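Local coordinates for uncharacterized protein (Cytophaga hutchinsonii ATCC 33406, PDB 3FF4) that is of unknown function but has a CoA-binding domain of Rossmann type and so may bind coenzyme A or a related nucleotide, at residues T63-P68 / I87-T92; P83-F88 / E107-C112; K6-G11 / E57-V62; S73-I78 / N94-E99; Y21-R26 / C112-L117. One frame throughout, in Å; residues are numbered along the deposited sequence. Where two conformers were deposited one is given.

Contact 1 of 5, residues T63-P68 / I87-T92; sequences TLYINP and IFNPGT
The side-chain amide of Asn-89 stacks on one face of the Tyr-65 ring, the two planes 7° apart, with ND2 displaced toward the rim. The Phe-88 ring receives Leu-64 CD1 over one face, 3.9 Å from the ring centroid, while Thr-92 O lies in plane at its edge. These groups sit where two neighbouring parallel strands of a Rossmann-type sheet, 61-64 and 85-88, end. Leu-64 N still bonds to Ile-87 O at 3.0 Å; beyond it the Asn-89 side chain takes over. Its CG stands anti to the carbonyl carbon (chi1 -56°), which sets the amide against Tyr-65. Both N-H groups of the amide are used: ND2 gives one to Thr-63 OG1 at 2.8 Å and the other to Leu-64 O, also at 2.8 Å. Thr-113 OG1 bonds to Thr-63 OG1 and Asn-89 OD1, and the amide's three bonds together probably fix its rotation. A type II turn follows from Asn-89 to Thr-92, whose OG1 gives an in-plane bond to Asn-89 O at 2.7 Å.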
# COMPACT_ATOMS: atom_id res chain seq x y z
N THR A 63 -0.63 1.12 -0.95
CA THR A 63 -0.77 -0.12 -1.73
C THR A 63 -1.04 -1.31 -0.79
O THR A 63 -0.27 -1.61 0.15
CB THR A 63 0.41 -0.36 -2.75
OG1 THR A 63 0.10 -1.47 -3.62
CG2 THR A 63 1.78 -0.58 -2.01
N LEU A 64 -2.17 -1.95 -1.03
CA LEU A 64 -2.76 -2.92 -0.12
C LEU A 64 -2.36 -4.36 -0.42
O LEU A 64 -2.56 -4.85 -1.55
CB LEU A 64 -4.27 -2.87 -0.22
CG LEU A 64 -5.01 -1.72 0.46
CD1 LEU A 64 -6.48 -1.92 0.14
CD2 LEU A 64 -4.78 -1.79 1.96
N TYR A 65 -1.82 -5.02 0.61
CA TYR A 65 -1.54 -6.44 0.54
C TYR A 65 -2.13 -7.15 1.73
O TYR A 65 -1.47 -8.01 2.28
CB TYR A 65 -0.03 -6.72 0.42
CG TYR A 65 0.47 -6.31 -0.93
CD1 TYR A 65 0.31 -7.17 -2.03
CD2 TYR A 65 1.05 -5.05 -1.14
CE1 TYR A 65 0.73 -6.78 -3.32
CE2 TYR A 65 1.50 -4.66 -2.43
CZ TYR A 65 1.33 -5.53 -3.49
OH TYR A 65 1.73 -5.16 -4.76
N ILE A 66 -3.33 -6.77 2.17
CA ILE A 66 -4.03 -7.46 3.26
C ILE A 66 -5.38 -7.84 2.68
O ILE A 66 -5.89 -7.13 1.82
CB ILE A 66 -4.23 -6.57 4.52
CG1 ILE A 66 -4.63 -5.15 4.12
CG2 ILE A 66 -2.95 -6.50 5.38
CD1 ILE A 66 -5.21 -4.32 5.31
N ASN A 67 -5.92 -8.96 3.12
CA ASN A 67 -7.17 -9.45 2.58
C ASN A 67 -8.32 -8.57 3.11
O ASN A 67 -8.14 -7.85 4.13
CB ASN A 67 -7.35 -10.95 2.90
CG ASN A 67 -7.55 -11.25 4.42
OD1 ASN A 67 -8.21 -10.51 5.15
ND2 ASN A 67 -7.00 -12.37 4.87
N PRO A 68 -9.48 -8.61 2.44
CA PRO A 68 -10.60 -7.76 2.81
C PRO A 68 -11.05 -7.91 4.26
O PRO A 68 -11.42 -6.92 4.89
CB PRO A 68 -11.70 -8.16 1.82
CG PRO A 68 -10.94 -8.64 0.61
CD PRO A 68 -9.77 -9.39 1.21
N ILE A 87 -4.34 1.50 -3.83
CA ILE A 87 -4.30 0.41 -4.84
C ILE A 87 -4.74 -0.93 -4.22
O ILE A 87 -4.17 -1.36 -3.18
CB ILE A 87 -2.92 0.22 -5.47
CG1 ILE A 87 -2.44 1.52 -6.11
CG2 ILE A 87 -2.94 -0.97 -6.52
CD1 ILE A 87 -0.98 1.49 -6.62
N PHE A 88 -5.77 -1.53 -4.82
CA PHE A 88 -6.26 -2.89 -4.50
C PHE A 88 -5.58 -3.92 -5.42
O PHE A 88 -6.06 -4.19 -6.55
CB PHE A 88 -7.79 -2.93 -4.64
CG PHE A 88 -8.48 -2.06 -3.65
CD1 PHE A 88 -9.00 -2.59 -2.48
CD2 PHE A 88 -8.50 -0.69 -3.83
CE1 PHE A 88 -9.60 -1.75 -1.55
CE2 PHE A 88 -9.08 0.15 -2.88
CZ PHE A 88 -9.63 -0.37 -1.76
N ASN A 89 -4.46 -4.49 -4.94
CA ASN A 89 -3.74 -5.54 -5.66
C ASN A 89 -4.58 -6.83 -5.67
O ASN A 89 -5.52 -6.94 -4.87
CB ASN A 89 -2.34 -5.73 -5.06
CG ASN A 89 -1.57 -4.45 -5.06
OD1 ASN A 89 -1.07 -4.02 -6.10
ND2 ASN A 89 -1.53 -3.78 -3.93
N PRO A 90 -4.27 -7.78 -6.58
CA PRO A 90 -5.07 -8.99 -6.70
C PRO A 90 -5.36 -9.71 -5.39
O PRO A 90 -4.44 -10.03 -4.60
CB PRO A 90 -4.25 -9.85 -7.69
CG PRO A 90 -3.69 -8.79 -8.65
CD PRO A 90 -3.23 -7.72 -7.62
N GLY A 91 -6.65 -9.94 -5.20
CA GLY A 91 -7.19 -10.61 -4.03
C GLY A 91 -7.49 -9.67 -2.87
O GLY A 91 -7.95 -10.12 -1.82
N THR A 92 -7.24 -8.36 -3.02
CA THR A 92 -7.55 -7.44 -1.94
C THR A 92 -8.82 -6.62 -2.25
O THR A 92 -9.24 -5.80 -1.42
CB THR A 92 -6.39 -6.46 -1.63
OG1 THR A 92 -6.25 -5.54 -2.73
CG2 THR A 92 -5.06 -7.21 -1.40

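Contact 2 of 5, residues P83-F88 / E107-C112; sequences PKRVIF and EPVIGC
Arg-85 leaves its strand over the neighbouring Glu-107 and Val-109. Strands 85-88 and 107-110, joined through helix 95-103, form a beta-alpha-beta unit at the edge of the parallel sheet, and the arginine runs along the face carrying Ile-87 and Val-109. Its CB passes Glu-107 O, and CG, set anti to the backbone N (chi1 171°), comes to 3.7 Å from that same oxygen. CD then lies 3.7 Å from Val-109 CG2, the two side chains meeting at a slant. A bend at chi3 (64°) turns the guanidinium group away from Glu-107, and its polar partners lie in other parts of the chain: NH2 is hydrogen-bonded to Thr-61 OG1, and NH1 makes a salt bridge to Phe-122 OXT. Ile-87 CD1 lies over one face of the guanidinium plane. On the other side of the sheet, Phe-88 CE2 touches Pro-108 CB at 3.9 Å, and Phe-88 CB meets Ile-110 CG1.

The backbones form a regular parallel ladder with a 24° twist between the strands. Val-86 donates to Glu-107 O and accepts from Val-109 N, after which Phe-88 N bonds to Val-109 O at 2.9 Å. The pairing fades as the strands end, where Gly-111 N reaches Phe-88 O at 3.3 Å in a weak bond.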
# COMPACT_ATOMS: atom_id res chain seq x y z
N PRO A 83 -4.51 9.59 1.76
CA PRO A 83 -3.67 9.43 0.57
C PRO A 83 -4.40 9.95 -0.66
O PRO A 83 -5.62 10.05 -0.61
CB PRO A 83 -3.52 7.92 0.45
CG PRO A 83 -4.76 7.36 1.05
CD PRO A 83 -5.08 8.30 2.21
N LYS A 84 -3.70 10.24 -1.74
CA LYS A 84 -4.36 10.52 -3.03
C LYS A 84 -5.01 9.27 -3.62
O LYS A 84 -6.05 9.35 -4.27
CB LYS A 84 -3.35 11.07 -4.03
CG LYS A 84 -2.67 12.35 -3.57
CD LYS A 84 -1.86 12.95 -4.69
CE LYS A 84 -2.77 13.72 -5.64
NZ LYS A 84 -2.01 14.39 -6.72
N ARG A 85 -4.43 8.10 -3.37
CA ARG A 85 -4.84 6.90 -4.06
C ARG A 85 -4.62 5.68 -3.18
O ARG A 85 -3.64 5.62 -2.42
CB ARG A 85 -4.03 6.75 -5.36
CG ARG A 85 -4.20 5.40 -6.10
CD ARG A 85 -3.37 5.35 -7.37
NE ARG A 85 -1.94 5.42 -7.07
CZ ARG A 85 -0.97 5.40 -7.99
NH1 ARG A 85 -1.28 5.33 -9.31
NH2 ARG A 85 0.30 5.47 -7.60
N VAL A 86 -5.51 4.69 -3.30
CA VAL A 86 -5.31 3.42 -2.66
C VAL A 86 -5.37 2.33 -3.75
O VAL A 86 -6.34 2.29 -4.53
CB VAL A 86 -6.35 3.14 -1.55
CG1 VAL A 86 -6.17 1.74 -0.97
CG2 VAL A 86 -6.24 4.16 -0.39
N ILE A 87 -4.34 1.50 -3.83
CA ILE A 87 -4.30 0.41 -4.84
C ILE A 87 -4.74 -0.93 -4.22
O ILE A 87 -4.17 -1.36 -3.18
CB ILE A 87 -2.92 0.22 -5.47
CG1 ILE A 87 -2.44 1.52 -6.11
CG2 ILE A 87 -2.94 -0.97 -6.52
CD1 ILE A 87 -0.98 1.49 -6.62
N PHE A 88 -5.77 -1.53 -4.82
CA PHE A 88 -6.26 -2.89 -4.50
C PHE A 88 -5.58 -3.92 -5.42
O PHE A 88 -6.06 -4.19 -6.55
CB PHE A 88 -7.79 -2.93 -4.64
CG PHE A 88 -8.48 -2.06 -3.65
CD1 PHE A 88 -9.00 -2.59 -2.48
CD2 PHE A 88 -8.50 -0.69 -3.83
CE1 PHE A 88 -9.60 -1.75 -1.55
CE2 PHE A 88 -9.08 0.15 -2.88
CZ PHE A 88 -9.63 -0.37 -1.76
N GLU A 107 -9.00 8.11 -4.32
CA GLU A 107 -9.24 7.34 -5.51
C GLU A 107 -8.90 5.85 -5.29
O GLU A 107 -7.74 5.49 -5.07
CB GLU A 107 -8.44 7.89 -6.68
CG GLU A 107 -8.83 7.26 -8.01
CD GLU A 107 -7.82 7.55 -9.13
OE1 GLU A 107 -6.64 7.89 -8.86
OE2 GLU A 107 -8.21 7.38 -10.29
N PRO A 108 -9.93 4.97 -5.34
CA PRO A 108 -9.61 3.56 -5.31
C PRO A 108 -9.17 3.12 -6.73
O PRO A 108 -9.80 3.52 -7.71
CB PRO A 108 -10.94 2.91 -4.92
CG PRO A 108 -12.04 3.90 -5.37
CD PRO A 108 -11.36 5.23 -5.64
N VAL A 109 -8.12 2.33 -6.83
CA VAL A 109 -7.63 1.82 -8.12
C VAL A 109 -7.42 0.31 -8.01
O VAL A 109 -6.70 -0.14 -7.13
CB VAL A 109 -6.26 2.45 -8.50
CG1 VAL A 109 -5.59 1.70 -9.69
CG2 VAL A 109 -6.44 3.92 -8.87
N ILE A 110 -8.07 -0.45 -8.87
CA ILE A 110 -7.89 -1.90 -8.91
C ILE A 110 -6.80 -2.20 -9.94
O ILE A 110 -6.96 -1.86 -11.08
CB ILE A 110 -9.23 -2.64 -9.22
CG1 ILE A 110 -10.12 -2.62 -7.97
CG2 ILE A 110 -9.01 -4.12 -9.54
CD1 ILE A 110 -11.33 -1.86 -8.14
N GLY A 111 -5.68 -2.79 -9.51
CA GLY A 111 -4.63 -3.19 -10.44
C GLY A 111 -3.50 -3.83 -9.64
O GLY A 111 -3.56 -3.87 -8.42
N CYS A 112 -2.48 -4.33 -10.33
CA CYS A 112 -1.29 -4.88 -9.68
C CYS A 112 -0.21 -3.81 -9.70
O CYS A 112 0.14 -3.27 -10.77
CB CYS A 112 -0.83 -6.15 -10.40
SG CYS A 112 0.82 -6.69 -9.92

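Contact 3 of 5, residues K6-G11 / E57-V62; sequences KTLILG and EGVDTV
Lys-6 lays its aliphatic chain over the backbone of Glu-57 and Gly-58, with CE 3.3 Å from the carbonyl oxygen Gly-58 O. The overlap lies just before the pairing of strands 7-10 and 61-64, two neighbours inside the Rossmann-type sheet, where the strand order, 2-1-3-4-5, changes direction, the switch point of this fold. Bends at chi2 and chi3 curl the lysine back, and NZ makes a weak bond to Glu-57 O, with Glu-33 as a distant and likewise weak ionic partner.

Two donors converge on the backbone oxygen of Lys-6. Thr-61 N, tilted from the carbonyl plane, is the longer at 3.3 Å; the extra donor, Asp-60 N, comes in that plane at 2.8 Å. Thr-61 N and O straddle Thr-7, the first step of the parallel ladder, the second bond being Leu-8 N to Thr-61 O at 2.8 Å. On the face bearing Leu-8 and Val-62, Leu-8 CB packs against Val-59 CG1 at 3.9 Å, and Leu-10 CB extends the apolar row onto Val-62 CG1. Thr-7 and Thr-61 stand side by side on the other face. There Thr-61 OG1 gives its proton to the anti lone pair of Asp-60 OD2 at 2.7 Å.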
# COMPACT_ATOMS: atom_id res chain seq x y z
N LYS A 6 5.43 8.91 -2.72
CA LYS A 6 5.57 8.28 -1.42
C LYS A 6 4.48 7.24 -1.20
O LYS A 6 3.29 7.57 -1.13
CB LYS A 6 5.56 9.30 -0.29
CG LYS A 6 5.62 8.61 1.07
CD LYS A 6 6.45 9.36 2.03
CE LYS A 6 5.74 10.54 2.53
NZ LYS A 6 6.76 11.35 3.24
N THR A 7 4.92 5.99 -1.08
CA THR A 7 4.02 4.82 -1.15
C THR A 7 4.08 3.97 0.12
O THR A 7 5.13 3.42 0.49
CB THR A 7 4.34 3.95 -2.39
OG1 THR A 7 4.19 4.76 -3.56
CG2 THR A 7 3.38 2.75 -2.46
N LEU A 8 2.95 3.86 0.79
CA LEU A 8 2.89 3.05 2.02
C LEU A 8 2.38 1.65 1.62
O LEU A 8 1.30 1.53 1.02
CB LEU A 8 1.98 3.72 3.07
CG LEU A 8 1.95 3.13 4.49
CD1 LEU A 8 1.77 4.29 5.46
CD2 LEU A 8 0.81 2.10 4.63
N ILE A 9 3.15 0.62 1.97
CA ILE A 9 2.73 -0.79 1.76
C ILE A 9 2.10 -1.31 3.02
O ILE A 9 2.78 -1.45 4.05
CB ILE A 9 3.96 -1.68 1.42
CG1 ILE A 9 4.75 -1.04 0.26
CG2 ILE A 9 3.53 -3.19 1.20
CD1 ILE A 9 6.10 -1.76 -0.10
N LEU A 10 0.81 -1.61 2.94
CA LEU A 10 0.06 -2.10 4.07
C LEU A 10 -0.16 -3.62 3.92
O LEU A 10 -0.84 -4.09 3.00
CB LEU A 10 -1.28 -1.34 4.17
CG LEU A 10 -2.11 -1.57 5.43
CD1 LEU A 10 -1.29 -1.18 6.67
CD2 LEU A 10 -3.42 -0.78 5.40
N GLY A 11 0.42 -4.36 4.86
CA GLY A 11 0.62 -5.79 4.70
C GLY A 11 2.07 -6.14 4.38
O GLY A 11 2.36 -7.25 3.91
N GLU A 57 2.64 11.70 7.40
CA GLU A 57 2.21 12.75 6.49
C GLU A 57 2.79 12.60 5.08
O GLU A 57 3.83 11.98 4.87
CB GLU A 57 2.49 14.13 7.10
CG GLU A 57 1.52 14.49 8.21
CD GLU A 57 1.88 15.78 8.88
OE1 GLU A 57 3.07 15.97 9.22
OE2 GLU A 57 0.97 16.62 9.08
N GLY A 58 2.05 13.14 4.11
CA GLY A 58 2.46 13.12 2.71
C GLY A 58 2.43 11.79 1.96
O GLY A 58 3.08 11.67 0.93
N VAL A 59 1.69 10.79 2.44
CA VAL A 59 1.54 9.54 1.65
C VAL A 59 0.73 9.81 0.37
O VAL A 59 -0.39 10.31 0.42
CB VAL A 59 0.94 8.39 2.48
CG1 VAL A 59 0.70 7.10 1.60
CG2 VAL A 59 1.87 8.04 3.67
N ASP A 60 1.30 9.49 -0.79
CA ASP A 60 0.57 9.62 -2.05
C ASP A 60 -0.36 8.41 -2.26
O ASP A 60 -1.56 8.56 -2.56
CB ASP A 60 1.57 9.75 -3.21
CG ASP A 60 0.89 9.83 -4.57
OD1 ASP A 60 0.89 10.93 -5.19
OD2 ASP A 60 0.39 8.80 -5.07
N THR A 61 0.21 7.22 -2.12
CA THR A 61 -0.45 5.98 -2.43
C THR A 61 -0.34 5.01 -1.26
O THR A 61 0.75 4.80 -0.72
CB THR A 61 0.19 5.32 -3.70
OG1 THR A 61 -0.03 6.15 -4.84
CG2 THR A 61 -0.41 3.94 -3.95
N VAL A 62 -1.46 4.42 -0.86
CA VAL A 62 -1.42 3.24 -0.01
C VAL A 62 -1.58 2.04 -0.97
O VAL A 62 -2.53 1.99 -1.75
CB VAL A 62 -2.50 3.26 1.08
CG1 VAL A 62 -2.54 1.90 1.85
CG2 VAL A 62 -2.26 4.46 2.05

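Contact 4 of 5, residues S73-I78 / N94-E99; sequences SEYNYI and NEELEE
Two helices that cover the same face of the parallel sheet, 75-81 and 95-103, meet near their N-terminal ends, and Tyr-75 reaches from the first helix to the second. Its CG is anti to the carbonyl carbon (chi1 -79°), which sends the ring across. Leu-97 slides past it in the opposite direction: its CD1 lies over one ring face, 4.0 Å from the centroid in a CH-pi contact, and its CB touches Tyr-75 CE1. Leu-97 CD2 reaches further, to Ile-78 CD1, also at 4.0 Å, deepening the apolar side of the interface.

The phenol oxygen is gripped from two directions. Tyr-75 OH gives its proton to Glu-96 OE1 at 2.8 Å, meeting the carboxylate on its anti side but tilted out of the carboxylate plane, with the ring and carboxylate planes 89° apart. Asn-94 ND2 in turn donates to Tyr-75 OH at 3.0 Å, and Gln-71 OE1 is the second acceptor for that amide. Asn-94 is also the N-cap of helix 95-103: its OD1 accepts a weak bond from Leu-97 N, while its backbone N donates to Glu-98 OE1. The whole is a side-by-side packing of the crossover helices that precede and follow strand 85-88, as expected of successive beta-alpha-beta units in a Rossmann fold.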
# COMPACT_ATOMS: atom_id res chain seq x y z
N SER A 73 -10.17 -3.60 10.14
CA SER A 73 -9.53 -2.92 11.27
C SER A 73 -8.64 -1.75 10.82
O SER A 73 -8.10 -1.02 11.65
CB SER A 73 -8.70 -3.93 12.07
OG SER A 73 -7.75 -4.53 11.20
N GLU A 74 -8.48 -1.56 9.50
CA GLU A 74 -7.58 -0.53 8.94
C GLU A 74 -8.27 0.65 8.23
O GLU A 74 -7.60 1.60 7.80
CB GLU A 74 -6.58 -1.16 7.96
CG GLU A 74 -5.79 -2.35 8.49
CD GLU A 74 -4.70 -1.97 9.53
OE1 GLU A 74 -4.33 -0.78 9.68
OE2 GLU A 74 -4.22 -2.88 10.22
N TYR A 75 -9.60 0.57 8.05
CA TYR A 75 -10.36 1.61 7.31
C TYR A 75 -10.05 3.03 7.82
O TYR A 75 -9.67 3.92 7.06
CB TYR A 75 -11.87 1.36 7.48
CG TYR A 75 -12.51 0.29 6.62
CD1 TYR A 75 -11.75 -0.64 5.91
CD2 TYR A 75 -13.91 0.17 6.56
CE1 TYR A 75 -12.36 -1.63 5.14
CE2 TYR A 75 -14.52 -0.82 5.79
CZ TYR A 75 -13.73 -1.70 5.08
OH TYR A 75 -14.32 -2.68 4.32
N ASN A 76 -10.21 3.23 9.12
CA ASN A 76 -10.01 4.56 9.68
C ASN A 76 -8.56 5.02 9.60
O ASN A 76 -8.31 6.20 9.42
CB ASN A 76 -10.53 4.63 11.13
CG ASN A 76 -12.03 4.60 11.19
OD1 ASN A 76 -12.72 4.92 10.21
ND2 ASN A 76 -12.57 4.20 12.35
N TYR A 77 -7.62 4.08 9.69
CA TYR A 77 -6.21 4.40 9.53
C TYR A 77 -5.91 4.87 8.10
O TYR A 77 -5.26 5.91 7.88
CB TYR A 77 -5.31 3.23 9.93
CG TYR A 77 -3.82 3.50 9.76
CD1 TYR A 77 -3.19 4.56 10.46
CD2 TYR A 77 -3.05 2.74 8.87
CE1 TYR A 77 -1.83 4.83 10.28
CE2 TYR A 77 -1.66 2.99 8.70
CZ TYR A 77 -1.08 4.04 9.39
OH TYR A 77 0.24 4.28 9.22
N ILE A 78 -6.42 4.13 7.13
CA ILE A 78 -6.24 4.50 5.73
C ILE A 78 -6.81 5.93 5.49
O ILE A 78 -6.11 6.79 4.95
CB ILE A 78 -6.85 3.44 4.76
CG1 ILE A 78 -6.08 2.10 4.88
CG2 ILE A 78 -6.84 3.96 3.33
CD1 ILE A 78 -6.86 0.87 4.45
N ASN A 94 -12.25 -4.89 -2.53
CA ASN A 94 -13.18 -4.72 -1.44
C ASN A 94 -14.11 -3.57 -1.81
O ASN A 94 -13.75 -2.40 -1.69
CB ASN A 94 -12.41 -4.44 -0.13
CG ASN A 94 -13.33 -4.20 1.07
OD1 ASN A 94 -14.54 -4.09 0.92
ND2 ASN A 94 -12.74 -4.12 2.27
N GLU A 95 -15.30 -3.91 -2.30
CA GLU A 95 -16.18 -2.88 -2.84
C GLU A 95 -16.59 -1.85 -1.80
O GLU A 95 -16.56 -0.66 -2.09
CB GLU A 95 -17.39 -3.46 -3.56
CG GLU A 95 -18.24 -2.38 -4.20
CD GLU A 95 -19.20 -2.91 -5.24
OE1 GLU A 95 -18.76 -3.12 -6.39
OE2 GLU A 95 -20.39 -3.10 -4.90
N GLU A 96 -16.93 -2.30 -0.60
CA GLU A 96 -17.26 -1.39 0.50
C GLU A 96 -16.13 -0.39 0.75
O GLU A 96 -16.36 0.82 0.86
CB GLU A 96 -17.59 -2.15 1.79
CG GLU A 96 -17.51 -1.25 3.02
CD GLU A 96 -17.88 -1.95 4.31
OE1 GLU A 96 -17.10 -2.82 4.78
OE2 GLU A 96 -18.95 -1.61 4.87
N LEU A 97 -14.89 -0.88 0.82
CA LEU A 97 -13.78 0.04 1.08
C LEU A 97 -13.54 1.01 -0.09
O LEU A 97 -13.28 2.19 0.12
CB LEU A 97 -12.49 -0.67 1.55
CG LEU A 97 -11.31 0.31 1.80
CD1 LEU A 97 -11.66 1.36 2.84
CD2 LEU A 97 -10.00 -0.38 2.22
N GLU A 98 -13.61 0.50 -1.32
CA GLU A 98 -13.59 1.39 -2.50
C GLU A 98 -14.58 2.58 -2.39
O GLU A 98 -14.19 3.74 -2.61
CB GLU A 98 -13.85 0.56 -3.78
CG GLU A 98 -12.78 -0.52 -4.00
CD GLU A 98 -13.20 -1.66 -4.97
OE1 GLU A 98 -12.75 -2.81 -4.75
OE2 GLU A 98 -13.95 -1.40 -5.94
N GLU A 99 -15.83 2.29 -2.05
CA GLU A 99 -16.85 3.33 -1.94
C GLU A 99 -16.57 4.29 -0.82
O GLU A 99 -16.74 5.49 -0.98
CB GLU A 99 -18.23 2.73 -1.72
CG GLU A 99 -18.72 2.01 -2.91
CD GLU A 99 -20.08 1.37 -2.68
OE1 GLU A 99 -20.82 1.81 -1.75
OE2 GLU A 99 -20.39 0.43 -3.45

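Contact 5 of 5, residues Y21-R26 / C112-L117; sequences YLAAER and CTLVML
Leu-114 and Arg-26 meet at about a right angle, the leucine's branched end pushed against the flank of the arginine. The two helices that carry them, 19-30 and 113-119, lie on the face of the Rossmann-type sheet that bears Thr-63 and Ile-87. Over residues 21-26 and 113-117 the axes are 22° apart and approach to 9.8 Å.

Leu-114 divides its two methyls between neighbours. CD2 settles among Arg-26 CG at 3.6 Å, Ala-23 CA at 3.7 Å and the backbone of Leu-22, whereas CD1 turns to Leu-22 CB at 4.0 Å. Such closeness to the helix backbone is consistent with the small side chain of Ala-23. One turn on, Leu-117 CD1 touches Arg-26 CB at 3.7 Å, and Thr-113 CG2 faces Ala-23 CB. Bends at chi2 and chi3 lead the guanidinium group of Arg-26 away from the leucines. Cys-112 SG, accepting from Val-115 N at 3.6 Å, caps the second helix.

No hydrogen bond joins the two segments. Leucine methyls pack on Leu-22, Ala-23 and the aliphatic part of Arg-26, so within these two segments the fit probably rests on complementary shape rather than on directional bonds.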
# COMPACT_ATOMS: atom_id res chain seq x y z
N TYR A 21 6.51 -7.91 -0.72
CA TYR A 21 7.96 -7.82 -0.84
C TYR A 21 8.34 -7.47 -2.27
O TYR A 21 9.08 -6.50 -2.50
CB TYR A 21 8.67 -9.10 -0.39
CG TYR A 21 10.16 -8.92 -0.24
CD1 TYR A 21 10.70 -8.55 1.00
CD2 TYR A 21 11.03 -9.11 -1.32
CE1 TYR A 21 12.08 -8.37 1.16
CE2 TYR A 21 12.41 -8.92 -1.18
CZ TYR A 21 12.92 -8.55 0.07
OH TYR A 21 14.27 -8.38 0.26
N LEU A 22 7.83 -8.24 -3.23
CA LEU A 22 8.05 -7.88 -4.63
C LEU A 22 7.73 -6.38 -4.89
O LEU A 22 8.50 -5.70 -5.58
CB LEU A 22 7.27 -8.81 -5.55
CG LEU A 22 7.60 -10.29 -5.31
CD1 LEU A 22 6.74 -11.18 -6.20
CD2 LEU A 22 9.09 -10.56 -5.57
N ALA A 23 6.64 -5.86 -4.31
CA ALA A 23 6.27 -4.47 -4.57
C ALA A 23 7.32 -3.51 -4.03
O ALA A 23 7.66 -2.53 -4.69
CB ALA A 23 4.91 -4.15 -3.99
N ALA A 24 7.83 -3.77 -2.82
CA ALA A 24 8.85 -2.91 -2.22
C ALA A 24 10.07 -2.85 -3.12
O ALA A 24 10.59 -1.75 -3.36
CB ALA A 24 9.23 -3.39 -0.82
N GLU A 25 10.48 -4.01 -3.65
CA GLU A 25 11.61 -4.10 -4.59
C GLU A 25 11.39 -3.28 -5.85
O GLU A 25 12.29 -2.55 -6.27
CB GLU A 25 11.88 -5.55 -5.02
CG GLU A 25 12.52 -6.42 -3.98
CD GLU A 25 12.89 -7.81 -4.50
OE1 GLU A 25 12.07 -8.43 -5.24
OE2 GLU A 25 14.00 -8.29 -4.17
N ARG A 26 10.21 -3.40 -6.48
CA ARG A 26 9.95 -2.62 -7.69
C ARG A 26 9.83 -1.12 -7.37
O ARG A 26 10.37 -0.31 -8.10
CB ARG A 26 8.72 -3.11 -8.47
CG ARG A 26 8.79 -4.52 -9.03
CD ARG A 26 9.81 -4.70 -10.15
NE ARG A 26 11.10 -5.07 -9.58
CZ ARG A 26 12.26 -4.52 -9.92
NH1 ARG A 26 12.32 -3.58 -10.85
NH2 ARG A 26 13.37 -4.91 -9.34
N CYS A 112 -2.48 -4.33 -10.33
CA CYS A 112 -1.29 -4.88 -9.68
C CYS A 112 -0.21 -3.81 -9.70
O CYS A 112 0.14 -3.27 -10.77
CB CYS A 112 -0.83 -6.15 -10.40
SG CYS A 112 0.82 -6.69 -9.92
N THR A 113 0.29 -3.47 -8.52
CA THR A 113 1.39 -2.52 -8.38
C THR A 113 2.55 -2.84 -9.32
O THR A 113 3.10 -1.93 -9.91
CB THR A 113 1.89 -2.42 -6.90
OG1 THR A 113 0.80 -2.00 -6.06
CG2 THR A 113 3.07 -1.39 -6.80
N LEU A 114 2.93 -4.12 -9.46
CA LEU A 114 4.04 -4.50 -10.34
C LEU A 114 3.74 -4.19 -11.81
O LEU A 114 4.54 -3.56 -12.50
CB LEU A 114 4.40 -5.99 -10.18
CG LEU A 114 4.57 -6.58 -8.77
CD1 LEU A 114 5.00 -8.08 -8.82
CD2 LEU A 114 5.62 -5.76 -8.02
N VAL A 115 2.56 -4.61 -12.28
CA VAL A 115 2.11 -4.33 -13.64
C VAL A 115 2.05 -2.83 -13.90
O VAL A 115 2.52 -2.36 -14.95
CB VAL A 115 0.77 -5.02 -13.94
CG1 VAL A 115 0.21 -4.59 -15.30
CG2 VAL A 115 0.98 -6.53 -13.89
N MSE A 116 1.53 -2.08 -12.93
CA MSE A 116 1.43 -0.64 -13.06
C MSE A 116 2.79 0.04 -13.22
O MSE A 116 2.96 0.93 -14.05
CB MSE A 116 0.60 -0.05 -11.92
CG MSE A 116 -0.88 -0.40 -12.05
SE MSE A 116 -1.73 -0.08 -10.32
CE MSE A 116 -1.75 1.89 -10.24
N LEU A 117 3.77 -0.40 -12.43
CA LEU A 117 5.09 0.18 -12.52
C LEU A 117 5.68 -0.11 -13.90
O LEU A 117 6.30 0.75 -14.53
CB LEU A 117 6.00 -0.31 -11.38
CG LEU A 117 5.76 0.41 -10.04
CD1 LEU A 117 6.18 -0.40 -8.81
CD2 LEU A 117 6.48 1.80 -10.06

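Contacts 1, 2 and 3 are steps across one parallel sheet: contact 3 pairs strands 7-10 and 61-64, contact 1 takes 61-64 to 85-88, and contact 2 adds the edge strand 107-110. Contacts 1, 3 and 4 are buried, contacts 2 and 5 only partly so. Contacts 4 and 5 pack helices on opposite faces of that sheet, their centres about 21 Å apart. Chemistry follows position: backbone ladders dominate contacts 2 and 3, and hydrogen bonds from a side-chain amide supplement the last backbone bond where the strands end in contact 1. Contact 4 combines apolar packing with a phenol oxygen held by two hydrogen bonds, whereas contact 5 is wholly apolar, although its Thr-113 hydroxyl bonds to residues of contact 1.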